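Local coordinates for endo-1,4-b-d-mannanase (Trichoderma reesei, PDB 1QNR), which hydrolyses internal beta-1,4-mannosidic linkages of mannan polysaccharides, as a glycoside hydrolase of family 5, at residues Trp183-Ser188 and Val230-Leu235; Glu205-Ser210 and Tyr220-Asp225; Gly238-Tyr243 and Gly256-His261; Phe274-Ala279 and Met304-Gly309. All coordinates share one frame; numbering follows the deposited sequence.

Contact 1 of 4, residues Trp183-Ser188 and Val230-Leu235; sequences WATSVS and VQIKSL
S188 and S234 meet hydroxyl to hydroxyl, with S188 OG and S234 OG 2.7 Å apart. A hydrogen bond from S234 to S188 is likely, although the position of that proton is not settled. The S188 hydroxyl has a firmer commitment of its own. It folds back along its helix and donates to A184 O over 2.7 Å from S188 OG. This follows from its first torsion (chi1 59°), which tucks OG between the backbone N and the carbonyl carbon. A184 O thus takes two bonds, from S188 OG and from S188 N. S188 OG can then receive a proton on its loop-facing side.

The rest of the contact is mostly methyl packing. I232 brings both branches to the helix. Its CG1 arm is extended, and CD1 at its end rests 4.0 Å from A184 CB. The same methyl lies 3.6 Å from T185 OG1. That hydroxyl is already bonded to V181 O, one turn back. The shorter branch of I232 puts CG2 near T185 CA, at 4.0 Å. L235 adds one methyl, with CD2 3.7 Å from S188 CB. S234 O is buried here and has no partner in the model.

I232 to L235 form a type I beta turn, closed by L235 N bonding to I232 O. The turn presents I232, S234 and L235 to the same helix. K270 NZ bonds to both V230 O and L235 O. This is helix-against-loop packing in the TIM-barrel fold. It joins helix 178-194 to the connection between helix 226-230 and strand 238-242.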
loop_
_atom_site.group_PDB
_atom_site.type_symbol
_atom_site.label_atom_id
_atom_site.label_comp_id
_atom_site.label_asym_id
_atom_site.label_seq_id
_atom_site.Cartn_x
_atom_site.Cartn_y
_atom_site.Cartn_z
ATOM N N TRP A 183 1.715 -11.610 14.755
ATOM C CA TRP A 183 0.767 -10.469 14.674
ATOM C C TRP A 183 0.045 -10.491 13.317
ATOM O O TRP A 183 -1.208 -10.359 13.284
ATOM C CB TRP A 183 1.630 -9.190 14.804
ATOM C CG TRP A 183 0.842 -7.914 14.555
ATOM C CD1 TRP A 183 0.022 -7.253 15.465
ATOM C CD2 TRP A 183 0.819 -7.124 13.342
ATOM N NE1 TRP A 183 -0.568 -6.161 14.868
ATOM C CE2 TRP A 183 -0.078 -6.073 13.559
ATOM C CE3 TRP A 183 1.453 -7.274 12.094
ATOM C CZ2 TRP A 183 -0.291 -5.109 12.577
ATOM C CZ3 TRP A 183 1.204 -6.287 11.104
ATOM C CH2 TRP A 183 0.313 -5.217 11.349
ATOM N N ALA A 184 0.772 -10.701 12.209
ATOM C CA ALA A 184 0.096 -10.701 10.908
ATOM C C ALA A 184 -0.875 -11.857 10.748
ATOM O O ALA A 184 -1.952 -11.704 10.121
ATOM C CB ALA A 184 1.144 -10.735 9.781
ATOM N N THR A 185 -0.544 -13.020 11.364
ATOM C CA THR A 185 -1.469 -14.156 11.329
ATOM C C THR A 185 -2.751 -13.782 12.055
ATOM O O THR A 185 -3.905 -13.980 11.484
ATOM C CB THR A 185 -0.769 -15.386 12.006
ATOM O OG1 THR A 185 0.347 -15.790 11.239
ATOM C CG2 THR A 185 -1.734 -16.579 12.134
ATOM N N SER A 186 -2.696 -13.288 13.280
ATOM C CA SER A 186 -3.898 -12.940 14.042
ATOM C C SER A 186 -4.702 -11.798 13.424
ATOM O O SER A 186 -5.972 -11.882 13.329
ATOM C CB SER A 186 -3.492 -12.540 15.485
ATOM O OG SER A 186 -4.702 -12.360 16.217
ATOM N N VAL A 187 -4.010 -10.713 12.962
ATOM C CA VAL A 187 -4.794 -9.582 12.431
ATOM C C VAL A 187 -5.415 -9.971 11.095
ATOM O O VAL A 187 -6.591 -9.580 10.855
ATOM C CB VAL A 187 -3.919 -8.317 12.284
ATOM C CG1 VAL A 187 -4.652 -7.159 11.594
ATOM C CG2 VAL A 187 -3.395 -7.828 13.654
ATOM N N SER A 188 -4.734 -10.695 10.218
ATOM C CA SER A 188 -5.385 -11.055 8.906
ATOM C C SER A 188 -6.558 -11.992 9.162
ATOM O O SER A 188 -7.536 -11.913 8.434
ATOM C CB SER A 188 -4.378 -11.627 7.911
ATOM O OG SER A 188 -3.688 -12.833 8.401
ATOM N N VAL A 230 4.862 -14.775 3.493
ATOM C CA VAL A 230 3.894 -15.071 2.400
ATOM C C VAL A 230 3.295 -16.470 2.515
ATOM O O VAL A 230 2.320 -16.721 1.803
ATOM C CB VAL A 230 4.557 -14.937 1.017
ATOM C CG1 VAL A 230 4.966 -13.511 0.727
ATOM C CG2 VAL A 230 5.744 -15.860 0.776
ATOM N N GLN A 231 3.734 -17.332 3.395
ATOM C CA GLN A 231 3.149 -18.634 3.656
ATOM C C GLN A 231 1.968 -18.564 4.605
ATOM O O GLN A 231 1.224 -19.556 4.738
ATOM C CB GLN A 231 4.216 -19.628 4.245
ATOM C CG GLN A 231 5.136 -19.951 3.091
ATOM C CD GLN A 231 6.486 -20.550 3.366
ATOM O OE1 GLN A 231 7.334 -20.419 2.449
ATOM N NE2 GLN A 231 6.683 -21.133 4.528
ATOM N N ILE A 232 1.654 -17.421 5.253
ATOM C CA ILE A 232 0.496 -17.287 6.152
ATOM C C ILE A 232 -0.795 -17.491 5.344
ATOM O O ILE A 232 -0.979 -16.842 4.314
ATOM C CB ILE A 232 0.533 -15.885 6.866
ATOM C CG1 ILE A 232 1.771 -15.792 7.802
ATOM C CG2 ILE A 232 -0.782 -15.614 7.621
ATOM C CD1 ILE A 232 1.989 -14.390 8.389
ATOM N N LYS A 233 -1.689 -18.394 5.790
ATOM C CA LYS A 233 -2.824 -18.778 4.977
ATOM C C LYS A 233 -3.822 -17.667 4.715
ATOM O O LYS A 233 -4.430 -17.637 3.627
ATOM C CB LYS A 233 -3.603 -19.932 5.700
ATOM C CG LYS A 233 -2.839 -21.167 6.087
ATOM C CD LYS A 233 -3.908 -22.247 6.354
ATOM C CE LYS A 233 -5.024 -21.914 7.329
ATOM N NZ LYS A 233 -5.604 -23.271 7.758
ATOM N N SER A 234 -3.938 -16.741 5.702
ATOM C CA SER A 234 -4.898 -15.631 5.608
ATOM C C SER A 234 -4.291 -14.408 4.924
ATOM O O SER A 234 -4.969 -13.333 4.942
ATOM C CB SER A 234 -5.441 -15.369 7.002
ATOM O OG SER A 234 -4.402 -15.372 7.982
ATOM N N LEU A 235 -3.092 -14.492 4.333
ATOM C CA LEU A 235 -2.575 -13.430 3.407
ATOM C C LEU A 235 -2.674 -14.041 2.023
ATOM O O LEU A 235 -2.160 -15.138 1.717
ATOM C CB LEU A 235 -1.124 -13.009 3.758
ATOM C CG LEU A 235 -0.967 -12.386 5.143
ATOM C CD1 LEU A 235 0.533 -12.107 5.416
ATOM C CD2 LEU A 235 -1.731 -11.076 5.337
#

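Contact 2 of 4, residues Glu205-Ser210 and Tyr220-Asp225; sequences EGLGLS and YGEGTD
T224 and L207 are joined by a hydrogen bond from hydroxyl to carbonyl, with T224 OG1 2.9 Å from L207 O. The donor sits well above the carbonyl plane, at a C=O...donor angle of 114°. The same hydroxyl accepts from water 1. That water accepts from L207 N, 3.0 Å from its oxygen. Both polar backbone atoms of L207 are thus served through T224.

Y220 and S210 make the second polar link. S210 OG meets the ring edge of Y220 near its plane and lies 2.7 Å from Y220 OH. Either hydroxyl may be the donor. Water 3 accepts from S210 N and is hydrogen-bonded to Y220 OH, direction undecided. Water 2 donates to G208 O and to D225 OD1, its oxygen 2.7 Å from D225 OD1. D225 OD1 also caps K228 N at the start of helix 226-230.

G208 CA gives a CA-H...O contact to T224 O, and G208 C lies 3.4 Å from Y220 CE1. The side chains of L207 and E222 lie side by side, pointing the same way, with L207 CD1 3.7 Å from E222 CG. The E222 carboxylate is held by Y216 and N173. E205 OE2 bonds to O6 of a bound mannose unit and forms a salt bridge with R171.

Across the two segments the direct bonds and bridges use hydroxyls, a carboxylate or water, with no backbone N bonded directly to a backbone O.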
loop_
_atom_site.group_PDB
_atom_site.type_symbol
_atom_site.label_atom_id
_atom_site.label_comp_id
_atom_site.label_asym_id
_atom_site.label_seq_id
_atom_site.Cartn_x
_atom_site.Cartn_y
_atom_site.Cartn_z
ATOM N N GLU A 205 7.871 -4.270 3.006
ATOM C CA GLU A 205 8.851 -3.947 1.935
ATOM C C GLU A 205 9.477 -5.127 1.233
ATOM O O GLU A 205 10.209 -5.012 0.212
ATOM C CB GLU A 205 9.924 -3.068 2.544
ATOM C CG GLU A 205 9.404 -1.718 3.110
ATOM C CD GLU A 205 10.447 -1.123 4.074
ATOM O OE1 GLU A 205 10.313 -1.585 5.249
ATOM O OE2 GLU A 205 11.381 -0.329 3.746
ATOM N N GLY A 206 9.359 -6.355 1.854
ATOM C CA GLY A 206 10.012 -7.545 1.329
ATOM C C GLY A 206 11.365 -7.865 1.991
ATOM O O GLY A 206 12.099 -8.726 1.455
ATOM N N LEU A 207 11.740 -7.137 3.044
ATOM C CA LEU A 207 13.084 -7.350 3.611
ATOM C C LEU A 207 13.154 -8.774 4.203
ATOM O O LEU A 207 12.202 -9.332 4.751
ATOM C CB LEU A 207 13.401 -6.306 4.702
ATOM C CG LEU A 207 13.100 -4.830 4.250
ATOM C CD1 LEU A 207 13.445 -3.874 5.434
ATOM C CD2 LEU A 207 13.879 -4.414 3.003
ATOM N N GLY A 208 14.371 -9.354 4.145
ATOM C CA GLY A 208 14.669 -10.653 4.765
ATOM C C GLY A 208 14.430 -11.791 3.817
ATOM O O GLY A 208 13.310 -12.387 3.793
ATOM N N LEU A 209 15.388 -12.172 2.966
ATOM C CA LEU A 209 15.203 -13.251 1.946
ATOM C C LEU A 209 16.590 -13.795 1.625
ATOM O O LEU A 209 17.485 -13.049 1.196
ATOM C CB LEU A 209 14.419 -12.642 0.746
ATOM C CG LEU A 209 14.111 -13.591 -0.405
ATOM C CD1 LEU A 209 13.336 -14.821 -0.022
ATOM C CD2 LEU A 209 13.494 -12.854 -1.591
ATOM N N SER A 210 16.744 -15.134 1.756
ATOM C CA SER A 210 18.131 -15.693 1.726
ATOM C C SER A 210 18.605 -16.073 0.350
ATOM O O SER A 210 19.778 -16.545 0.226
ATOM C CB SER A 210 18.161 -16.920 2.671
ATOM O OG SER A 210 17.983 -16.500 4.072
ATOM N N TYR A 220 18.256 -9.928 7.986
ATOM C CA TYR A 220 17.141 -10.065 8.926
ATOM C C TYR A 220 17.253 -9.111 10.090
ATOM O O TYR A 220 17.000 -9.468 11.269
ATOM C CB TYR A 220 17.032 -11.542 9.387
ATOM C CG TYR A 220 16.711 -12.469 8.231
ATOM C CD1 TYR A 220 15.430 -12.666 7.712
ATOM C CD2 TYR A 220 17.774 -13.093 7.530
ATOM C CE1 TYR A 220 15.143 -13.512 6.675
ATOM C CE2 TYR A 220 17.507 -13.919 6.439
ATOM C CZ TYR A 220 16.198 -14.118 6.010
ATOM O OH TYR A 220 15.909 -14.986 4.987
ATOM N N GLY A 221 17.612 -7.851 9.890
ATOM C CA GLY A 221 17.708 -6.877 10.935
ATOM C C GLY A 221 16.458 -6.026 11.204
ATOM O O GLY A 221 16.467 -5.205 12.119
ATOM N N GLU A 222 15.420 -6.194 10.343
ATOM C CA GLU A 222 14.200 -5.359 10.454
ATOM C C GLU A 222 13.011 -6.182 10.898
ATOM O O GLU A 222 11.860 -5.683 10.802
ATOM C CB GLU A 222 13.933 -4.585 9.143
ATOM C CG GLU A 222 15.098 -3.644 8.752
ATOM C CD GLU A 222 15.392 -2.569 9.782
ATOM O OE1 GLU A 222 14.575 -2.259 10.683
ATOM O OE2 GLU A 222 16.533 -1.999 9.718
ATOM N N GLY A 223 13.249 -7.398 11.446
ATOM C CA GLY A 223 12.113 -8.159 11.985
ATOM C C GLY A 223 11.218 -8.875 10.982
ATOM O O GLY A 223 10.148 -9.360 11.417
ATOM N N THR A 224 11.590 -8.876 9.672
ATOM C CA THR A 224 10.683 -9.569 8.703
ATOM C C THR A 224 11.400 -10.654 7.937
ATOM O O THR A 224 12.626 -10.537 7.703
ATOM C CB THR A 224 10.055 -8.546 7.705
ATOM O OG1 THR A 224 11.097 -7.865 6.955
ATOM C CG2 THR A 224 9.251 -7.448 8.438
ATOM N N ASP A 225 10.681 -11.765 7.682
ATOM C CA ASP A 225 11.178 -12.900 6.892
ATOM C C ASP A 225 10.153 -13.058 5.754
ATOM O O ASP A 225 9.019 -13.489 6.015
ATOM C CB ASP A 225 11.278 -14.133 7.812
ATOM C CG ASP A 225 11.825 -15.365 7.099
ATOM O OD1 ASP A 225 11.482 -15.611 5.933
ATOM O OD2 ASP A 225 12.627 -16.147 7.702
HETATM O O HOH W 1 9.909 -5.995 5.063
HETATM O O HOH W 2 12.635 -15.059 3.603
HETATM O O HOH W 3 14.581 -16.834 2.718
#

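Contact 3 of 4, residues Gly238-Tyr243 and Gly256-His261; sequences GTFHLY and GWIQTH
The carbonyl oxygen of W257 is gripped twice by H261, and both residues pack on F240. H261 ND1 donates to W257 O over 2.7 Å, and H261 N donates to it over 3.2 Å. The two donors come from opposite faces of the carbonyl plane. The oxygen lies in the plane of the imidazole, which fixes the ring's rotation. H261 NE2 is used as well, by G206 O.

Held in this way, the imidazole forms an offset stack with the F240 ring. The centroids are 4.9 Å apart and the planes differ by 27°. H261 CB sits over the phenyl face, 3.5 Å from F240 CD1. H261 CE1 lies over the centre of one indole face of W257. W257 and F240 slide past each other in opposite directions, and their rings meet obliquely.

The indole also makes the polar link to the strand. CG of W257 is anti to its backbone N (chi1 -176°), and this sends the ring out to the strand. W257 NE1 donates to H241 O over 2.8 Å. The bond is bent, with an N-H...acceptor angle of 140°. L242 CD1 and I258 CG1 complete the apolar surface against W257 and F240 respectively.

H241 starts its side chain away from the helix, and its ring nitrogens bond to E169 and E275. The axes of strand 238-242 and helix segment 256-261 run nearly antiparallel and come within 9.8 Å. This is the strand-and-covering-helix layer of a TIM barrel, with an aromatic cluster between.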
loop_
_atom_site.group_PDB
_atom_site.type_symbol
_atom_site.label_atom_id
_atom_site.label_comp_id
_atom_site.label_asym_id
_atom_site.label_seq_id
_atom_site.Cartn_x
_atom_site.Cartn_y
_atom_site.Cartn_z
ATOM N N GLY A 238 1.816 -11.578 -1.924
ATOM C CA GLY A 238 2.955 -10.904 -1.297
ATOM C C GLY A 238 3.133 -9.476 -1.834
ATOM O O GLY A 238 2.725 -9.180 -2.992
ATOM N N THR A 239 3.725 -8.586 -1.030
ATOM C CA THR A 239 4.100 -7.231 -1.469
ATOM C C THR A 239 5.594 -7.025 -1.262
ATOM O O THR A 239 6.206 -7.527 -0.287
ATOM C CB THR A 239 3.367 -6.118 -0.619
ATOM O OG1 THR A 239 3.519 -6.378 0.799
ATOM C CG2 THR A 239 1.859 -6.110 -0.973
ATOM N N PHE A 240 6.211 -6.223 -2.154
ATOM C CA PHE A 240 7.602 -5.786 -1.886
ATOM C C PHE A 240 7.825 -4.395 -2.500
ATOM O O PHE A 240 7.086 -3.999 -3.423
ATOM C CB PHE A 240 8.701 -6.741 -2.352
ATOM C CG PHE A 240 8.728 -6.985 -3.845
ATOM C CD1 PHE A 240 7.938 -7.945 -4.430
ATOM C CD2 PHE A 240 9.566 -6.223 -4.652
ATOM C CE1 PHE A 240 7.948 -8.235 -5.817
ATOM C CE2 PHE A 240 9.596 -6.462 -6.080
ATOM C CZ PHE A 240 8.772 -7.487 -6.624
ATOM N N HIS A 241 8.733 -3.605 -1.907
ATOM C CA HIS A 241 9.023 -2.223 -2.329
ATOM C C HIS A 241 10.525 -2.114 -2.758
ATOM O O HIS A 241 11.201 -3.096 -2.576
ATOM C CB HIS A 241 8.760 -1.242 -1.142
ATOM C CG HIS A 241 7.318 -1.249 -0.623
ATOM N ND1 HIS A 241 6.915 -0.478 0.459
ATOM C CD2 HIS A 241 6.193 -1.938 -0.952
ATOM C CE1 HIS A 241 5.630 -0.615 0.698
ATOM N NE2 HIS A 241 5.153 -1.556 -0.131
ATOM N N LEU A 242 10.900 -0.969 -3.372
ATOM C CA LEU A 242 12.303 -0.951 -3.874
ATOM C C LEU A 242 12.784 0.525 -3.917
ATOM O O LEU A 242 12.304 1.363 -4.700
ATOM C CB LEU A 242 12.413 -1.519 -5.273
ATOM C CG LEU A 242 13.753 -1.376 -6.045
ATOM C CD1 LEU A 242 14.893 -2.085 -5.261
ATOM C CD2 LEU A 242 13.626 -1.998 -7.457
ATOM N N TYR A 243 13.832 0.798 -3.103
ATOM C CA TYR A 243 14.421 2.148 -3.038
ATOM C C TYR A 243 15.940 2.096 -2.846
ATOM O O TYR A 243 16.454 2.257 -1.741
ATOM C CB TYR A 243 13.803 2.942 -1.865
ATOM C CG TYR A 243 12.296 3.302 -2.062
ATOM C CD1 TYR A 243 11.938 4.341 -2.890
ATOM C CD2 TYR A 243 11.347 2.544 -1.412
ATOM C CE1 TYR A 243 10.579 4.643 -3.068
ATOM C CE2 TYR A 243 9.980 2.786 -1.607
ATOM C CZ TYR A 243 9.630 3.855 -2.386
ATOM O OH TYR A 243 8.288 4.248 -2.540
ATOM N N GLY A 256 17.472 -8.043 -9.788
ATOM C CA GLY A 256 17.562 -9.274 -8.996
ATOM C C GLY A 256 16.596 -9.270 -7.802
ATOM O O GLY A 256 16.079 -10.310 -7.383
ATOM N N TRP A 257 16.404 -8.079 -7.164
ATOM C CA TRP A 257 15.410 -7.950 -6.086
ATOM C C TRP A 257 13.991 -8.347 -6.556
ATOM O O TRP A 257 13.284 -9.095 -5.834
ATOM C CB TRP A 257 15.424 -6.501 -5.574
ATOM C CG TRP A 257 14.541 -6.190 -4.399
ATOM C CD1 TRP A 257 13.370 -5.464 -4.417
ATOM C CD2 TRP A 257 14.760 -6.515 -3.012
ATOM N NE1 TRP A 257 12.815 -5.356 -3.151
ATOM C CE2 TRP A 257 13.697 -5.983 -2.269
ATOM C CE3 TRP A 257 15.777 -7.209 -2.320
ATOM C CZ2 TRP A 257 13.624 -6.068 -0.872
ATOM C CZ3 TRP A 257 15.690 -7.341 -0.941
ATOM C CH2 TRP A 257 14.626 -6.769 -0.232
ATOM N N ILE A 258 13.592 -7.883 -7.752
ATOM C CA ILE A 258 12.282 -8.321 -8.284
ATOM C C ILE A 258 12.285 -9.827 -8.519
ATOM O O ILE A 258 11.308 -10.519 -8.182
ATOM C CB ILE A 258 12.036 -7.553 -9.630
ATOM C CG1 ILE A 258 11.878 -6.036 -9.358
ATOM C CG2 ILE A 258 10.800 -8.128 -10.326
ATOM C CD1 ILE A 258 12.089 -5.214 -10.662
ATOM N N GLN A 259 13.345 -10.365 -9.199
ATOM C CA GLN A 259 13.354 -11.795 -9.536
ATOM C C GLN A 259 13.298 -12.691 -8.272
ATOM O O GLN A 259 12.573 -13.699 -8.289
ATOM C CB GLN A 259 14.641 -12.122 -10.343
ATOM C CG GLN A 259 14.630 -11.434 -11.713
ATOM C CD GLN A 259 15.972 -11.522 -12.440
ATOM O OE1 GLN A 259 17.030 -11.521 -11.842
ATOM N NE2 GLN A 259 15.829 -11.596 -13.768
ATOM N N THR A 260 14.075 -12.377 -7.221
ATOM C CA THR A 260 14.048 -13.238 -6.033
ATOM C C THR A 260 12.697 -13.207 -5.318
ATOM O O THR A 260 12.227 -14.244 -4.814
ATOM C CB THR A 260 15.145 -12.898 -5.018
ATOM O OG1 THR A 260 15.117 -11.503 -4.677
ATOM C CG2 THR A 260 16.566 -13.196 -5.575
ATOM N N HIS A 261 12.052 -12.037 -5.256
ATOM C CA HIS A 261 10.738 -11.965 -4.592
ATOM C C HIS A 261 9.659 -12.682 -5.436
ATOM O O HIS A 261 8.852 -13.410 -4.843
ATOM C CB HIS A 261 10.382 -10.485 -4.315
ATOM C CG HIS A 261 11.136 -9.975 -3.136
ATOM N ND1 HIS A 261 12.456 -9.510 -3.265
ATOM C CD2 HIS A 261 10.841 -9.893 -1.805
ATOM C CE1 HIS A 261 12.893 -9.180 -2.027
ATOM N NE2 HIS A 261 11.956 -9.376 -1.130
#

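Contact 4 of 4, residues Phe274-Ala279 and Met304-Gly309; sequences FEEYGA and MFWQWG
Y277 lays its ring across the backbone of F305, and the two side chains cross obliquely. F305 CA sits over one face of the tyrosine, 3.7 Å from the ring centroid. The tyrosine reaches this place because its CG lies between the backbone N and carbonyl carbon (chi1 55°). Its hydroxyl is held by D303 and Q291. Y277 CD2 sits over the centre of the F274 ring, 3.4 Å above its plane.

The backbones meet as parallel neighbours in the barrel sheet, within the beta-alpha-beta unit of strand 272-277, helix 283-295 and strand 300-309. M304 N donates to F274 O over 2.8 Å, and W306 N to Y277 O over 3.0 Å. Between them, E276 CA makes a CA-H...O contact with M304 O. Y277 N is buried without a partner in the model.

E276 and W306 lie side by side and point the same way. E276 CD is 3.7 Å from W306 CE3, and the carboxylate and indole planes are 36° apart. The E276 carboxylate is bonded to Y243 and forms a salt bridge with R54. W306 NE1 is tied to D321. A glycerol, probably from the crystallisation liquor, lies about 3 Å from the E276 side chain.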
loop_
_atom_site.group_PDB
_atom_site.type_symbol
_atom_site.label_atom_id
_atom_site.label_comp_id
_atom_site.label_asym_id
_atom_site.label_seq_id
_atom_site.Cartn_x
_atom_site.Cartn_y
_atom_site.Cartn_z
ATOM N N PHE A 274 4.558 -5.744 -6.941
ATOM C CA PHE A 274 5.717 -4.832 -6.833
ATOM C C PHE A 274 5.097 -3.457 -6.466
ATOM O O PHE A 274 4.702 -2.693 -7.378
ATOM C CB PHE A 274 6.459 -4.853 -8.159
ATOM C CG PHE A 274 7.674 -4.011 -8.389
ATOM C CD1 PHE A 274 8.409 -3.537 -7.294
ATOM C CD2 PHE A 274 8.120 -3.716 -9.680
ATOM C CE1 PHE A 274 9.586 -2.804 -7.556
ATOM C CE2 PHE A 274 9.266 -2.962 -9.948
ATOM C CZ PHE A 274 10.009 -2.530 -8.854
ATOM N N GLU A 275 4.881 -3.219 -5.175
ATOM C CA GLU A 275 3.891 -2.231 -4.693
ATOM C C GLU A 275 4.384 -0.799 -4.552
ATOM O O GLU A 275 3.536 0.111 -4.539
ATOM C CB GLU A 275 3.368 -2.756 -3.328
ATOM C CG GLU A 275 2.276 -1.891 -2.673
ATOM C CD GLU A 275 1.814 -2.461 -1.332
ATOM O OE1 GLU A 275 2.624 -2.568 -0.389
ATOM O OE2 GLU A 275 0.548 -2.707 -1.248
ATOM N N GLU A 276 5.706 -0.586 -4.439
ATOM C CA GLU A 276 6.282 0.757 -4.471
ATOM C C GLU A 276 7.658 0.704 -5.108
ATOM O O GLU A 276 8.390 -0.276 -4.805
ATOM C CB GLU A 276 6.491 1.399 -3.084
ATOM C CG GLU A 276 5.254 1.655 -2.204
ATOM C CD GLU A 276 5.604 2.346 -0.931
ATOM O OE1 GLU A 276 6.764 2.864 -0.778
ATOM O OE2 GLU A 276 4.796 2.413 0.036
ATOM N N TYR A 277 8.070 1.719 -5.854
ATOM C CA TYR A 277 9.475 1.792 -6.321
ATOM C C TYR A 277 9.759 3.218 -6.811
ATOM O O TYR A 277 8.859 3.916 -7.291
ATOM C CB TYR A 277 9.770 0.779 -7.437
ATOM C CG TYR A 277 8.880 0.841 -8.650
ATOM C CD1 TYR A 277 9.121 1.654 -9.775
ATOM C CD2 TYR A 277 7.721 0.029 -8.755
ATOM C CE1 TYR A 277 8.307 1.662 -10.887
ATOM C CE2 TYR A 277 6.899 0.032 -9.861
ATOM C CZ TYR A 277 7.160 0.858 -10.949
ATOM O OH TYR A 277 6.333 0.887 -12.075
ATOM N N GLY A 278 11.043 3.596 -6.755
ATOM C CA GLY A 278 11.421 4.896 -7.352
ATOM C C GLY A 278 12.945 4.991 -7.394
ATOM O O GLY A 278 13.648 4.402 -6.545
ATOM N N ALA A 279 13.420 5.833 -8.302
ATOM C CA ALA A 279 14.858 6.218 -8.399
ATOM C C ALA A 279 14.920 7.728 -8.360
ATOM O O ALA A 279 14.247 8.388 -9.158
ATOM C CB ALA A 279 15.448 5.675 -9.704
ATOM N N MET A 304 3.239 -1.037 -9.123
ATOM C CA MET A 304 2.683 0.317 -8.806
ATOM C C MET A 304 3.827 1.225 -8.454
ATOM O O MET A 304 4.464 1.122 -7.373
ATOM C CB MET A 304 1.708 0.206 -7.590
ATOM C CG MET A 304 0.637 -0.872 -7.874
ATOM S SD MET A 304 -0.468 -1.307 -6.509
ATOM C CE MET A 304 -1.385 0.193 -6.431
ATOM N N PHE A 305 4.136 2.212 -9.312
ATOM C CA PHE A 305 5.218 3.148 -9.009
ATOM C C PHE A 305 4.845 4.087 -7.857
ATOM O O PHE A 305 3.654 4.397 -7.622
ATOM C CB PHE A 305 5.639 3.963 -10.256
ATOM C CG PHE A 305 4.570 4.872 -10.865
ATOM C CD1 PHE A 305 3.617 4.388 -11.746
ATOM C CD2 PHE A 305 4.483 6.206 -10.453
ATOM C CE1 PHE A 305 2.698 5.256 -12.343
ATOM C CE2 PHE A 305 3.509 7.064 -11.046
ATOM C CZ PHE A 305 2.597 6.573 -11.945
ATOM N N TRP A 306 5.896 4.554 -7.127
ATOM C CA TRP A 306 5.738 5.650 -6.160
ATOM C C TRP A 306 6.270 6.912 -6.807
ATOM O O TRP A 306 7.520 6.949 -7.109
ATOM C CB TRP A 306 6.509 5.321 -4.829
ATOM C CG TRP A 306 6.306 6.443 -3.826
ATOM C CD1 TRP A 306 7.002 7.625 -3.745
ATOM C CD2 TRP A 306 5.349 6.481 -2.743
ATOM N NE1 TRP A 306 6.516 8.400 -2.711
ATOM C CE2 TRP A 306 5.496 7.707 -2.052
ATOM C CE3 TRP A 306 4.383 5.559 -2.286
ATOM C CZ2 TRP A 306 4.716 8.082 -0.981
ATOM C CZ3 TRP A 306 3.629 5.900 -1.135
ATOM C CH2 TRP A 306 3.769 7.151 -0.490
ATOM N N GLN A 307 5.485 7.944 -7.199
ATOM C CA GLN A 307 4.056 8.053 -6.884
ATOM C C GLN A 307 3.412 9.015 -7.899
ATOM O O GLN A 307 4.102 9.773 -8.615
ATOM C CB GLN A 307 3.837 8.658 -5.481
ATOM C CG GLN A 307 4.408 10.110 -5.293
ATOM C CD GLN A 307 3.959 10.760 -3.975
ATOM O OE1 GLN A 307 2.885 10.566 -3.424
ATOM N NE2 GLN A 307 4.840 11.662 -3.424
ATOM N N TRP A 308 2.049 8.985 -7.970
ATOM C CA TRP A 308 1.336 9.943 -8.818
ATOM C C TRP A 308 1.451 11.384 -8.337
ATOM O O TRP A 308 1.356 11.623 -7.123
ATOM C CB TRP A 308 -0.189 9.528 -8.774
ATOM C CG TRP A 308 -1.060 10.163 -9.854
ATOM C CD1 TRP A 308 -1.821 11.273 -9.762
ATOM C CD2 TRP A 308 -1.092 9.712 -11.225
ATOM N NE1 TRP A 308 -2.443 11.515 -11.009
ATOM C CE2 TRP A 308 -1.949 10.582 -11.937
ATOM C CE3 TRP A 308 -0.503 8.602 -11.892
ATOM C CZ2 TRP A 308 -2.263 10.419 -13.310
ATOM C CZ3 TRP A 308 -0.813 8.444 -13.263
ATOM C CH2 TRP A 308 -1.679 9.369 -13.953
ATOM N N GLY A 309 1.631 12.316 -9.288
ATOM C CA GLY A 309 1.506 13.770 -8.987
ATOM C C GLY A 309 0.461 14.365 -9.950
ATOM O O GLY A 309 0.373 13.891 -11.085
#

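How the contacts relate
Contact 3 sets a helix on strand 238-242, and contact 4 pairs the neighbouring strand 272-277 with strand 300-309. Side-chain and backbone bonds tie contact 2 to contact 3, and side-chain bonds tie contact 3 to contact 4. Contact 1 meets contact 3 by packing of V230 on G238. Measured between centres, contact 4 lies about 10 Å from the chain centre, contact 3 about 14 Å, contact 1 about 16 Å and contact 2 about 18 Å. All four are largely buried, but contact 2 reaches the surface at S210 and uses waters. Contact 1 relies on serines and methyl groups. Contact 3 relies on aromatic rings, and contact 4 on strand pairing with carboxylates beside it.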